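Local coordinates for putative peptide ABC-transport system periplasmic peptide-binding protein (Campylobacter jejuni, PDB 4OEV), which binds nickel outside the cytoplasm for import by an ABC-type transporter, and comes from a family whose members probably carry peptides, at residues I18-S23 / A28-V33; L72-V77 / P162-K167; E89-K92 / N97-I100. One frame throughout, in Å; residues are numbered along the deposited sequence.

Interaction 1 (I18-S23 / A28-V33); sequences INPAYS and AVINLV
Ile30 reaches from the start of the short helix 30-33 into the bend made by 18-23, and its three outer carbons each find a different neighbour. CG2 lies against the rim of the Pro20 ring, 3.7 Å from Pro20 CD. CG1 runs alongside Ile18, the two isoleucines sliding past each other in opposite directions with Ile18 CG2 and Ile30 CG1 4.0 Å apart. With CG1 anti to its own carbonyl carbon (chi1 -64°) and the chain extended beyond it (chi2 179°), Ile30 carries CD1 to the backbone, 3.3 Å from Asn19 O, and on to Ser23 CB. Ile18 has a second partner: its CG1 meets Val29 CG2 at 4.0 Å, these two side chains crossing at about a right angle. The bend itself is held by polar bonds. Asn19 OD1 accepts from Ala21 N at 2.9 Å, the donor standing above the carbonyl plane, while Asn19 ND2 is bonded to Asn154 OD1. Asp27 OD1 accepts from the backbone N of both Val29 and Ile30, just where the helix starts. The arrangement is a buried, mainly apolar packing of a one-turn helix on an Asx turn and the 3-10 turn that overlaps it at Pro20 and Ala21.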
ATOM      1  N   ILE A  18      -4.348   8.945  13.645  1.00 47.07           N
ATOM      2  CA  ILE A  18      -5.014   7.659  13.641  1.00 45.65           C
ATOM      3  C   ILE A  18      -6.474   7.905  13.333  1.00 45.82           C
ATOM      4  O   ILE A  18      -7.338   7.867  14.211  1.00 48.68           O
ATOM      5  CB  ILE A  18      -4.823   6.879  14.971  1.00 47.18           C
ATOM      6  CG1 ILE A  18      -3.317   6.663  15.244  1.00 46.14           C
ATOM      7  CG2 ILE A  18      -5.500   5.505  14.872  1.00 45.14           C
ATOM      8  CD1 ILE A  18      -3.005   6.080  16.649  1.00 54.73           C
ATOM      9  N   ASN A  19      -6.732   8.108  12.054  1.00 46.76           N
ATOM     10  CA  ASN A  19      -8.032   8.550  11.576  1.00 46.09           C
ATOM     11  C   ASN A  19      -8.190   7.997  10.173  1.00 43.11           C
ATOM     12  O   ASN A  19      -7.360   8.274   9.308  1.00 39.20           O
ATOM     13  CB  ASN A  19      -8.082  10.073  11.616  1.00 44.94           C
ATOM     14  CG  ASN A  19      -9.363  10.647  11.086  1.00 44.19           C
ATOM     15  OD1 ASN A  19     -10.098  10.026  10.321  1.00 45.28           O
ATOM     16  ND2 ASN A  19      -9.651  11.850  11.515  1.00 43.40           N
ATOM     17  N   PRO A  20      -9.216   7.162   9.965  1.00 41.85           N
ATOM     18  CA  PRO A  20      -9.492   6.558   8.655  1.00 39.32           C
ATOM     19  C   PRO A  20      -9.424   7.565   7.469  1.00 42.67           C
ATOM     20  O   PRO A  20      -8.997   7.170   6.394  1.00 40.14           O
ATOM     21  CB  PRO A  20     -10.912   6.004   8.825  1.00 41.67           C
ATOM     22  CG  PRO A  20     -11.041   5.761  10.295  1.00 45.61           C
ATOM     23  CD  PRO A  20     -10.076   6.614  11.031  1.00 43.84           C
ATOM     24  N   ALA A  21      -9.811   8.829   7.676  1.00 42.33           N
ATOM     25  CA  ALA A  21      -9.798   9.803   6.581  1.00 41.16           C
ATOM     26  C   ALA A  21      -8.388  10.058   6.026  1.00 40.03           C
ATOM     27  O   ALA A  21      -8.266  10.561   4.893  1.00 36.14           O
ATOM     28  CB  ALA A  21     -10.402  11.102   7.024  1.00 41.71           C
ATOM     29  N   TYR A  22      -7.351   9.727   6.809  1.00 38.64           N
ATOM     30  CA  TYR A  22      -5.946   9.957   6.412  1.00 39.13           C
ATOM     31  C   TYR A  22      -5.162   8.641   6.286  1.00 40.75           C
ATOM     32  O   TYR A  22      -3.910   8.632   6.254  1.00 41.85           O
ATOM     33  CB  TYR A  22      -5.271  10.942   7.427  1.00 39.46           C
ATOM     34  CG  TYR A  22      -6.116  12.194   7.523  1.00 40.30           C
ATOM     35  CD1 TYR A  22      -6.175  13.078   6.435  1.00 39.80           C
ATOM     36  CD2 TYR A  22      -6.888  12.460   8.636  1.00 41.93           C
ATOM     37  CE1 TYR A  22      -6.960  14.194   6.460  1.00 39.24           C
ATOM     38  CE2 TYR A  22      -7.717  13.618   8.688  1.00 41.67           C
ATOM     39  CZ  TYR A  22      -7.733  14.469   7.595  1.00 41.35           C
ATOM     40  OH  TYR A  22      -8.495  15.602   7.568  1.00 41.46           O
ATOM     41  N   SER A  23      -5.901   7.541   6.109  1.00 38.85           N
ATOM     42  CA  SER A  23      -5.271   6.251   5.815  1.00 36.46           C
ATOM     43  C   SER A  23      -4.440   6.285   4.521  1.00 33.90           C
ATOM     44  O   SER A  23      -4.976   6.617   3.463  1.00 30.98           O
ATOM     45  CB  SER A  23      -6.302   5.183   5.614  1.00 33.59           C
ATOM     46  OG  SER A  23      -5.670   3.974   5.253  1.00 35.84           O
ATOM     47  N   ALA A  28      -0.792  -0.142  10.799  1.00 37.82           N
ATOM     48  CA  ALA A  28      -1.536  -1.275  11.349  1.00 38.13           C
ATOM     49  C   ALA A  28      -2.468  -0.845  12.485  1.00 41.86           C
ATOM     50  O   ALA A  28      -3.047  -1.719  13.157  1.00 42.25           O
ATOM     51  CB  ALA A  28      -0.580  -2.393  11.841  1.00 34.45           C
ATOM     52  N   VAL A  29      -2.617   0.471  12.717  1.00 39.26           N
ATOM     53  CA  VAL A  29      -3.329   0.919  13.908  1.00 40.97           C
ATOM     54  C   VAL A  29      -4.765   1.429  13.653  1.00 40.76           C
ATOM     55  O   VAL A  29      -5.631   1.255  14.520  1.00 41.26           O
ATOM     56  CB  VAL A  29      -2.532   2.024  14.685  1.00 46.08           C
ATOM     57  CG1 VAL A  29      -1.309   1.421  15.325  1.00 44.66           C
ATOM     58  CG2 VAL A  29      -2.118   3.177  13.766  1.00 45.23           C
ATOM     59  N   ILE A  30      -5.028   2.017  12.480  1.00 37.85           N
ATOM     60  CA  ILE A  30      -6.378   2.482  12.179  1.00 38.61           C
ATOM     61  C   ILE A  30      -7.312   1.264  12.172  1.00 44.43           C
ATOM     62  O   ILE A  30      -8.429   1.341  12.688  1.00 44.99           O
ATOM     63  CB  ILE A  30      -6.476   3.269  10.832  1.00 37.47           C
ATOM     64  CG1 ILE A  30      -5.642   4.545  10.955  1.00 41.39           C
ATOM     65  CG2 ILE A  30      -7.997   3.588  10.502  1.00 38.44           C
ATOM     66  CD1 ILE A  30      -5.585   5.462   9.705  1.00 39.05           C
ATOM     67  N   ASN A  31      -6.862   0.134  11.628  1.00 42.57           N
ATOM     68  CA  ASN A  31      -7.724  -1.065  11.625  1.00 44.83           C
ATOM     69  C   ASN A  31      -7.877  -1.759  12.990  1.00 43.08           C
ATOM     70  O   ASN A  31      -8.643  -2.717  13.112  1.00 42.24           O
ATOM     71  CB  ASN A  31      -7.197  -2.075  10.598  1.00 51.78           C
ATOM     72  CG  ASN A  31      -7.581  -1.711   9.174  1.00 54.68           C
ATOM     73  OD1 ASN A  31      -6.805  -1.069   8.454  1.00 58.68           O
ATOM     74  ND2 ASN A  31      -8.773  -2.133   8.751  1.00 52.37           N
ATOM     75  N   LEU A  32      -7.163  -1.292  14.016  1.00 43.29           N
ATOM     76  CA  LEU A  32      -7.371  -1.799  15.392  1.00 42.72           C
ATOM     77  C   LEU A  32      -8.499  -1.011  16.073  1.00 47.01           C
ATOM     78  O   LEU A  32      -9.401  -1.577  16.712  1.00 48.82           O
ATOM     79  CB  LEU A  32      -6.098  -1.667  16.209  1.00 42.62           C
ATOM     80  CG  LEU A  32      -4.885  -2.379  15.606  1.00 42.95           C
ATOM     81  CD1 LEU A  32      -3.644  -2.096  16.414  1.00 41.12           C
ATOM     82  CD2 LEU A  32      -5.162  -3.882  15.568  1.00 44.52           C
ATOM     83  N   VAL A  33      -8.439   0.309  15.927  1.00 49.23           N
ATOM     84  CA  VAL A  33      -9.394   1.209  16.570  1.00 49.66           C
ATOM     85  C   VAL A  33     -10.715   1.326  15.802  1.00 50.20           C
ATOM     86  O   VAL A  33     -11.799   1.473  16.398  1.00 51.15           O
ATOM     87  CB  VAL A  33      -8.729   2.603  16.735  1.00 45.40           C
ATOM     88  CG1 VAL A  33      -9.661   3.615  17.366  1.00 47.07           C
ATOM     89  CG2 VAL A  33      -7.437   2.464  17.543  1.00 45.27           C
TER

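Interaction 2 (L72-V77 / P162-K167); sequences LWHDGV and PYKFVK
An edge strand of a mixed four-stranded sheet, 163-169, meets here a type I turn, Trp73 to Gly76, in the loop between strand 62-67 and helix 81-92. The contact rests almost wholly on His74, whose imidazole lies between the turn and the start of the strand. Lys164 CG sits over one face of that ring, 3.8 Å from the centroid and 17° off the normal, a CH-pi contact displaced toward the CG and CD2 rim. The two side chains slide past each other in opposite directions. Beyond CG the lysine is fully extended, and this straight chain takes CE along His74 CB and brings NZ to 3.6 Å from His74 O, too long to count as a bond; the ammonium group instead forms a salt bridge with Glu180 OE2. At the far end of the imidazole, His74 CE1 approaches Tyr163 O at 3.1 Å, obliquely to the ring. The neighbouring NE2 bonds to Gly161 O, just ahead of the strand, which, with Lys164 CG over the face, holds the ring in its rotation. Within the turn, Gly76 N bonds back to Trp73 O at 3.1 Å, and Asp75 OD1 accepts from Val77 N at 3.3 Å in an Asx turn. Asp75 OD2 is bonded to His141 NE2, which ties the turn to helix 140-143 as well. No hydrogen bond links 72-77 directly to 162-167. What joins them is the aliphatic part of a lysine on an aromatic face, together with a ring C-H, probably polarised by its two nitrogen neighbours, close to a carbonyl oxygen; the NE2 bond to Gly161 is consistent with a proton on that nitrogen, whatever the net charge of the ring.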
ATOM      1  N   LEU A  72     -21.546  -0.404  19.510  1.00 62.09           N
ATOM      2  CA  LEU A  72     -21.129   0.761  20.279  1.00 63.52           C
ATOM      3  C   LEU A  72     -19.753   1.279  19.810  1.00 60.32           C
ATOM      4  O   LEU A  72     -18.878   0.485  19.487  1.00 58.83           O
ATOM      5  CB  LEU A  72     -21.029   0.436  21.758  1.00 64.33           C
ATOM      6  CG  LEU A  72     -22.271   0.497  22.655  1.00 67.10           C
ATOM      7  CD1 LEU A  72     -23.568   0.611  21.830  1.00 67.70           C
ATOM      8  CD2 LEU A  72     -22.243  -0.688  23.597  1.00 75.30           C
ATOM      9  N   TRP A  73     -19.610   2.609  19.790  1.00 62.12           N
ATOM     10  CA  TRP A  73     -18.321   3.300  19.772  1.00 58.81           C
ATOM     11  C   TRP A  73     -17.620   3.031  21.102  1.00 62.23           C
ATOM     12  O   TRP A  73     -18.260   2.662  22.062  1.00 65.47           O
ATOM     13  CB  TRP A  73     -18.499   4.811  19.599  1.00 59.08           C
ATOM     14  CG  TRP A  73     -19.074   5.241  18.285  1.00 58.23           C
ATOM     15  CD1 TRP A  73     -20.361   5.656  18.031  1.00 62.17           C
ATOM     16  CD2 TRP A  73     -18.376   5.306  17.043  1.00 59.67           C
ATOM     17  NE1 TRP A  73     -20.497   5.975  16.697  1.00 58.66           N
ATOM     18  CE2 TRP A  73     -19.295   5.770  16.068  1.00 56.04           C
ATOM     19  CE3 TRP A  73     -17.058   5.007  16.655  1.00 53.93           C
ATOM     20  CZ2 TRP A  73     -18.936   5.953  14.731  1.00 54.19           C
ATOM     21  CZ3 TRP A  73     -16.695   5.195  15.317  1.00 52.06           C
ATOM     22  CH2 TRP A  73     -17.620   5.638  14.370  1.00 52.19           C
ATOM     23  N   HIS A  74     -16.316   3.265  21.174  1.00 58.36           N
ATOM     24  CA  HIS A  74     -15.548   2.999  22.378  1.00 62.64           C
ATOM     25  C   HIS A  74     -15.963   3.858  23.576  1.00 67.59           C
ATOM     26  O   HIS A  74     -15.579   3.546  24.704  1.00 62.55           O
ATOM     27  CB  HIS A  74     -14.056   3.171  22.082  1.00 61.74           C
ATOM     28  CG  HIS A  74     -13.542   2.178  21.091  1.00 60.63           C
ATOM     29  ND1 HIS A  74     -12.384   2.367  20.353  1.00 53.13           N
ATOM     30  CD2 HIS A  74     -14.042   0.978  20.708  1.00 55.10           C
ATOM     31  CE1 HIS A  74     -12.205   1.332  19.557  1.00 51.84           C
ATOM     32  NE2 HIS A  74     -13.191   0.471  19.755  1.00 58.38           N
ATOM     33  N   ASP A  75     -16.756   4.912  23.343  1.00 62.15           N
ATOM     34  CA  ASP A  75     -17.168   5.785  24.447  1.00 64.62           C
ATOM     35  C   ASP A  75     -18.607   5.530  24.907  1.00 68.11           C
ATOM     36  O   ASP A  75     -19.160   6.322  25.665  1.00 69.52           O
ATOM     37  CB  ASP A  75     -16.980   7.272  24.096  1.00 64.16           C
ATOM     38  CG  ASP A  75     -17.840   7.731  22.936  1.00 66.92           C
ATOM     39  OD1 ASP A  75     -18.542   6.894  22.322  1.00 63.28           O
ATOM     40  OD2 ASP A  75     -17.732   8.933  22.587  1.00 63.44           O
ATOM     41  N   GLY A  76     -19.221   4.462  24.404  1.00 66.38           N
ATOM     42  CA  GLY A  76     -20.532   4.052  24.879  1.00 73.77           C
ATOM     43  C   GLY A  76     -21.656   4.462  23.956  1.00 74.98           C
ATOM     44  O   GLY A  76     -22.722   3.849  23.982  1.00 69.97           O
ATOM     45  N   VAL A  77     -21.410   5.461  23.100  1.00 67.43           N
ATOM     46  CA  VAL A  77     -22.468   5.973  22.230  1.00 67.71           C
ATOM     47  C   VAL A  77     -22.770   4.937  21.146  1.00 66.39           C
ATOM     48  O   VAL A  77     -21.861   4.244  20.678  1.00 64.45           O
ATOM     49  CB  VAL A  77     -22.042   7.319  21.620  1.00 68.54           C
ATOM     50  CG1 VAL A  77     -23.054   7.838  20.637  1.00 66.93           C
ATOM     51  CG2 VAL A  77     -21.729   8.330  22.721  1.00 68.21           C
ATOM     52  N   PRO A 162     -11.771  -3.495  17.283  1.00 49.29           N
ATOM     53  CA  PRO A 162     -11.519  -4.469  18.377  1.00 50.40           C
ATOM     54  C   PRO A 162     -10.666  -3.941  19.533  1.00 50.94           C
ATOM     55  O   PRO A 162     -10.615  -4.525  20.625  1.00 55.67           O
ATOM     56  CB  PRO A 162     -10.779  -5.616  17.678  1.00 49.19           C
ATOM     57  CG  PRO A 162     -10.088  -4.937  16.418  1.00 47.18           C
ATOM     58  CD  PRO A 162     -11.194  -3.936  15.995  1.00 56.51           C
ATOM     59  N   TYR A 163     -10.001  -2.827  19.306  1.00 51.10           N
ATOM     60  CA  TYR A 163      -9.055  -2.321  20.279  1.00 53.16           C
ATOM     61  C   TYR A 163      -9.260  -0.847  20.608  1.00 55.95           C
ATOM     62  O   TYR A 163      -9.375   0.002  19.710  1.00 58.03           O
ATOM     63  CB  TYR A 163      -7.625  -2.557  19.771  1.00 51.88           C
ATOM     64  CG  TYR A 163      -7.148  -3.955  20.079  1.00 54.21           C
ATOM     65  CD1 TYR A 163      -6.738  -4.275  21.367  1.00 55.94           C
ATOM     66  CD2 TYR A 163      -7.116  -4.958  19.108  1.00 50.39           C
ATOM     67  CE1 TYR A 163      -6.315  -5.545  21.695  1.00 54.58           C
ATOM     68  CE2 TYR A 163      -6.689  -6.264  19.444  1.00 49.17           C
ATOM     69  CZ  TYR A 163      -6.289  -6.532  20.744  1.00 51.95           C
ATOM     70  OH  TYR A 163      -5.865  -7.791  21.170  1.00 56.75           O
ATOM     71  N   LYS A 164      -9.228  -0.539  21.898  1.00 56.86           N
ATOM     72  CA  LYS A 164      -9.421   0.822  22.383  1.00 57.38           C
ATOM     73  C   LYS A 164      -8.053   1.450  22.535  1.00 56.43           C
ATOM     74  O   LYS A 164      -7.110   0.769  22.970  1.00 52.71           O
ATOM     75  CB  LYS A 164     -10.199   0.844  23.730  1.00 56.84           C
ATOM     76  CG  LYS A 164     -11.647   0.396  23.668  1.00 57.19           C
ATOM     77  CD  LYS A 164     -12.330   0.477  25.072  1.00 59.50           C
ATOM     78  CE  LYS A 164     -13.854   0.325  24.985  1.00 66.59           C
ATOM     79  NZ  LYS A 164     -14.575   0.524  26.298  1.00 63.25           N
ATOM     80  N   PHE A 165      -7.931   2.720  22.132  1.00 54.39           N
ATOM     81  CA  PHE A 165      -6.671   3.471  22.255  1.00 53.46           C
ATOM     82  C   PHE A 165      -6.355   3.750  23.728  1.00 56.00           C
ATOM     83  O   PHE A 165      -7.224   4.221  24.469  1.00 55.51           O
ATOM     84  CB  PHE A 165      -6.742   4.796  21.460  1.00 51.17           C
ATOM     85  CG  PHE A 165      -5.558   5.704  21.678  1.00 54.26           C
ATOM     86  CD1 PHE A 165      -4.403   5.558  20.922  1.00 54.07           C
ATOM     87  CD2 PHE A 165      -5.601   6.709  22.635  1.00 55.43           C
ATOM     88  CE1 PHE A 165      -3.315   6.396  21.127  1.00 55.22           C
ATOM     89  CE2 PHE A 165      -4.514   7.546  22.846  1.00 54.73           C
ATOM     90  CZ  PHE A 165      -3.375   7.383  22.101  1.00 56.11           C
ATOM     91  N   VAL A 166      -5.127   3.458  24.156  1.00 54.60           N
ATOM     92  CA  VAL A 166      -4.677   3.756  25.524  1.00 58.04           C
ATOM     93  C   VAL A 166      -3.676   4.913  25.618  1.00 57.95           C
ATOM     94  O   VAL A 166      -3.919   5.896  26.302  1.00 59.11           O
ATOM     95  CB  VAL A 166      -4.030   2.540  26.197  1.00 58.68           C
ATOM     96  CG1 VAL A 166      -3.570   2.932  27.572  1.00 60.69           C
ATOM     97  CG2 VAL A 166      -5.007   1.390  26.274  1.00 58.49           C
ATOM     98  N   LYS A 167      -2.511   4.769  25.000  1.00 59.26           N
ATOM     99  CA  LYS A 167      -1.566   5.872  24.987  1.00 60.74           C
ATOM    100  C   LYS A 167      -0.584   5.730  23.846  1.00 60.44           C
ATOM    101  O   LYS A 167      -0.525   4.697  23.174  1.00 61.57           O
ATOM    102  CB  LYS A 167      -0.815   5.972  26.308  1.00 63.40           C
ATOM    103  CG  LYS A 167       0.194   4.874  26.574  1.00 65.48           C
ATOM    104  CD  LYS A 167       1.046   5.288  27.770  1.00 71.40           C
ATOM    105  CE  LYS A 167       2.019   4.192  28.178  1.00 75.50           C
ATOM    106  NZ  LYS A 167       2.921   4.585  29.307  1.00 79.87           N
TER

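Interaction 3 (E89-K92 / N97-I100)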
ATOM      1  N   GLU A  89     -19.466  11.630   3.765  1.00 52.40           N
ATOM      2  CA  GLU A  89     -19.402  13.031   3.397  1.00 52.59           C
ATOM      3  C   GLU A  89     -18.072  13.663   3.800  1.00 53.76           C
ATOM      4  O   GLU A  89     -17.529  14.531   3.071  1.00 45.72           O
ATOM      5  CB  GLU A  89     -20.585  13.774   4.018  1.00 53.25           C
ATOM      6  CG  GLU A  89     -21.828  13.405   3.296  1.00 50.74           C
ATOM      7  CD  GLU A  89     -23.086  14.089   3.834  1.00 59.15           C
ATOM      8  OE1 GLU A  89     -23.046  14.786   4.874  1.00 54.12           O
ATOM      9  OE2 GLU A  89     -24.107  13.916   3.167  1.00 57.93           O
ATOM     10  N   ALA A  90     -17.517  13.165   4.902  1.00 46.28           N
ATOM     11  CA  ALA A  90     -16.267  13.673   5.423  1.00 48.05           C
ATOM     12  C   ALA A  90     -15.102  13.372   4.473  1.00 47.15           C
ATOM     13  O   ALA A  90     -14.298  14.258   4.243  1.00 45.71           O
ATOM     14  CB  ALA A  90     -15.970  13.090   6.806  1.00 45.88           C
ATOM     15  N   PHE A  91     -15.062  12.161   3.906  1.00 42.35           N
ATOM     16  CA  PHE A  91     -14.011  11.712   2.982  1.00 41.68           C
ATOM     17  C   PHE A  91     -14.080  12.474   1.654  1.00 41.54           C
ATOM     18  O   PHE A  91     -13.066  12.679   0.998  1.00 40.31           O
ATOM     19  CB  PHE A  91     -14.141  10.225   2.702  1.00 41.29           C
ATOM     20  CG  PHE A  91     -14.092   9.347   3.961  1.00 43.16           C
ATOM     21  CD1 PHE A  91     -13.395   9.745   5.106  1.00 42.08           C
ATOM     22  CD2 PHE A  91     -14.771   8.145   3.985  1.00 40.75           C
ATOM     23  CE1 PHE A  91     -13.323   8.923   6.240  1.00 40.99           C
ATOM     24  CE2 PHE A  91     -14.744   7.316   5.137  1.00 41.56           C
ATOM     25  CZ  PHE A  91     -14.025   7.718   6.266  1.00 42.47           C
ATOM     26  N   LYS A  92     -15.274  12.903   1.245  1.00 43.51           N
ATOM     27  CA  LYS A  92     -15.352  13.549  -0.064  1.00 42.29           C
ATOM     28  C   LYS A  92     -15.423  15.054   0.044  1.00 46.21           C
ATOM     29  O   LYS A  92     -15.496  15.726  -0.971  1.00 48.08           O
ATOM     30  CB  LYS A  92     -16.544  13.045  -0.865  1.00 44.00           C
ATOM     31  CG  LYS A  92     -17.922  13.417  -0.271  1.00 43.78           C
ATOM     32  CD  LYS A  92     -19.033  13.050  -1.236  1.00 48.80           C
ATOM     33  CE  LYS A  92     -20.397  13.644  -0.789  1.00 55.39           C
ATOM     34  NZ  LYS A  92     -21.010  14.486  -1.877  1.00 55.78           N
ATOM     35  N   ASN A  97      -9.176  17.326   2.932  1.00 39.38           N
ATOM     36  CA  ASN A  97      -7.918  16.846   2.321  1.00 42.94           C
ATOM     37  C   ASN A  97      -7.643  15.365   2.553  1.00 39.82           C
ATOM     38  O   ASN A  97      -6.508  14.960   2.813  1.00 42.22           O
ATOM     39  CB  ASN A  97      -6.729  17.687   2.818  1.00 42.91           C
ATOM     40  CG  ASN A  97      -6.978  19.172   2.628  1.00 45.65           C
ATOM     41  OD1 ASN A  97      -7.078  19.637   1.508  1.00 45.06           O
ATOM     42  ND2 ASN A  97      -7.140  19.910   3.733  1.00 44.19           N
ATOM     43  N   SER A  98      -8.682  14.550   2.389  1.00 40.55           N
ATOM     44  CA  SER A  98      -8.630  13.132   2.736  1.00 39.08           C
ATOM     45  C   SER A  98      -7.711  12.353   1.824  1.00 35.89           C
ATOM     46  O   SER A  98      -7.686  12.607   0.627  1.00 34.41           O
ATOM     47  CB  SER A  98     -10.031  12.530   2.691  1.00 38.07           C
ATOM     48  OG  SER A  98      -9.942  11.136   2.938  1.00 38.13           O
ATOM     49  N   SER A  99      -6.950  11.407   2.385  1.00 33.19           N
ATOM     50  CA  SER A  99      -6.027  10.580   1.599  1.00 32.17           C
ATOM     51  C   SER A  99      -6.832   9.627   0.680  1.00 33.87           C
ATOM     52  O   SER A  99      -6.322   9.101  -0.310  1.00 32.56           O
ATOM     53  CB  SER A  99      -5.138   9.761   2.552  1.00 31.28           C
ATOM     54  OG  SER A  99      -6.031   8.950   3.333  1.00 41.60           O
ATOM     55  N   ILE A 100      -8.101   9.431   1.017  1.00 32.74           N
ATOM     56  CA  ILE A 100      -8.955   8.501   0.276  1.00 32.87           C
ATOM     57  C   ILE A 100     -10.071   9.272  -0.445  1.00 35.39           C
ATOM     58  O   ILE A 100     -11.039   8.685  -0.907  1.00 36.31           O
ATOM     59  CB  ILE A 100      -9.566   7.408   1.212  1.00 38.92           C
ATOM     60  CG1 ILE A 100     -10.353   8.055   2.342  1.00 40.57           C
ATOM     61  CG2 ILE A 100      -8.457   6.532   1.799  1.00 40.90           C
ATOM     62  CD1 ILE A 100     -10.795   7.077   3.413  1.00 41.65           C
TER
HETATM   63  O   HOH W   1     -11.482  15.065   1.489  1.00 32.45           O
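Phe91, near the C-terminal end of helix 81-92, meets the returning loop 97-100 with both its ring and its carbonyl; the residue before it prepares the approach. Ala90 offers its carbonyl oxygen to Asn96 ND2, so the loop is already fastened to the helix just ahead of Asn97. At Phe91 the loop closes in. Ile100 CD1 stands over the middle of the phenyl face, 4.0 Å from the centroid and only 7° off the ring normal, a CH-pi contact. Ile100 CG1 occupies the position between its backbone N and carbonyl carbon (chi1 57°), which points the extended end of the side chain at the ring. Around this pair, Phe104 meets the Phe91 ring with the two planes at about 55°, and Ile135 touches both Phe91 and Ile100. On the backbone side of Phe91, Ser98 CB packs against Phe91 O at 3.5 Å. That oxygen accepts a hydrogen bond from a water at 2.9 Å, and the same water accepts from Ser98 N at 3.0 Å, bridging the two backbones. Ser98 OG turns to other partners: it takes the Ile100 N-H at 3.2 Å in an ST turn and bonds to Ala21 O. With no direct hydrogen bond between 89-92 and 97-100, the contact combines a methyl group on an aromatic face with a single water that serves a carbonyl late in the helix and an amide of the loop, while the ST turn holds the backbone from which Ile100 reaches the ring.

In the fold
Interactions 1 and 3 are buried, whereas interaction 2 is partly buried and its centre lies farther from the chain centre, about 26 Å against 14 and 18 Å. Interaction 1 sits between the others and touches both. Toward interaction 2, Leu32 O probably accepts from Tyr163 N at 2.9 Å, joining helix 30-33 to strand 163-169; toward interaction 3, Ser23 O probably bonds to Ser99 OG at 2.6 Å. Interactions 2 and 3 do not touch, their nearest atoms being about 9 Å apart. Chemistry follows place: mainly aliphatic side chains meet in interaction 1, a lysine methylene sits on one face of an imidazole in interaction 2, and a methyl on phenyl is joined by a bridging water in interaction 3.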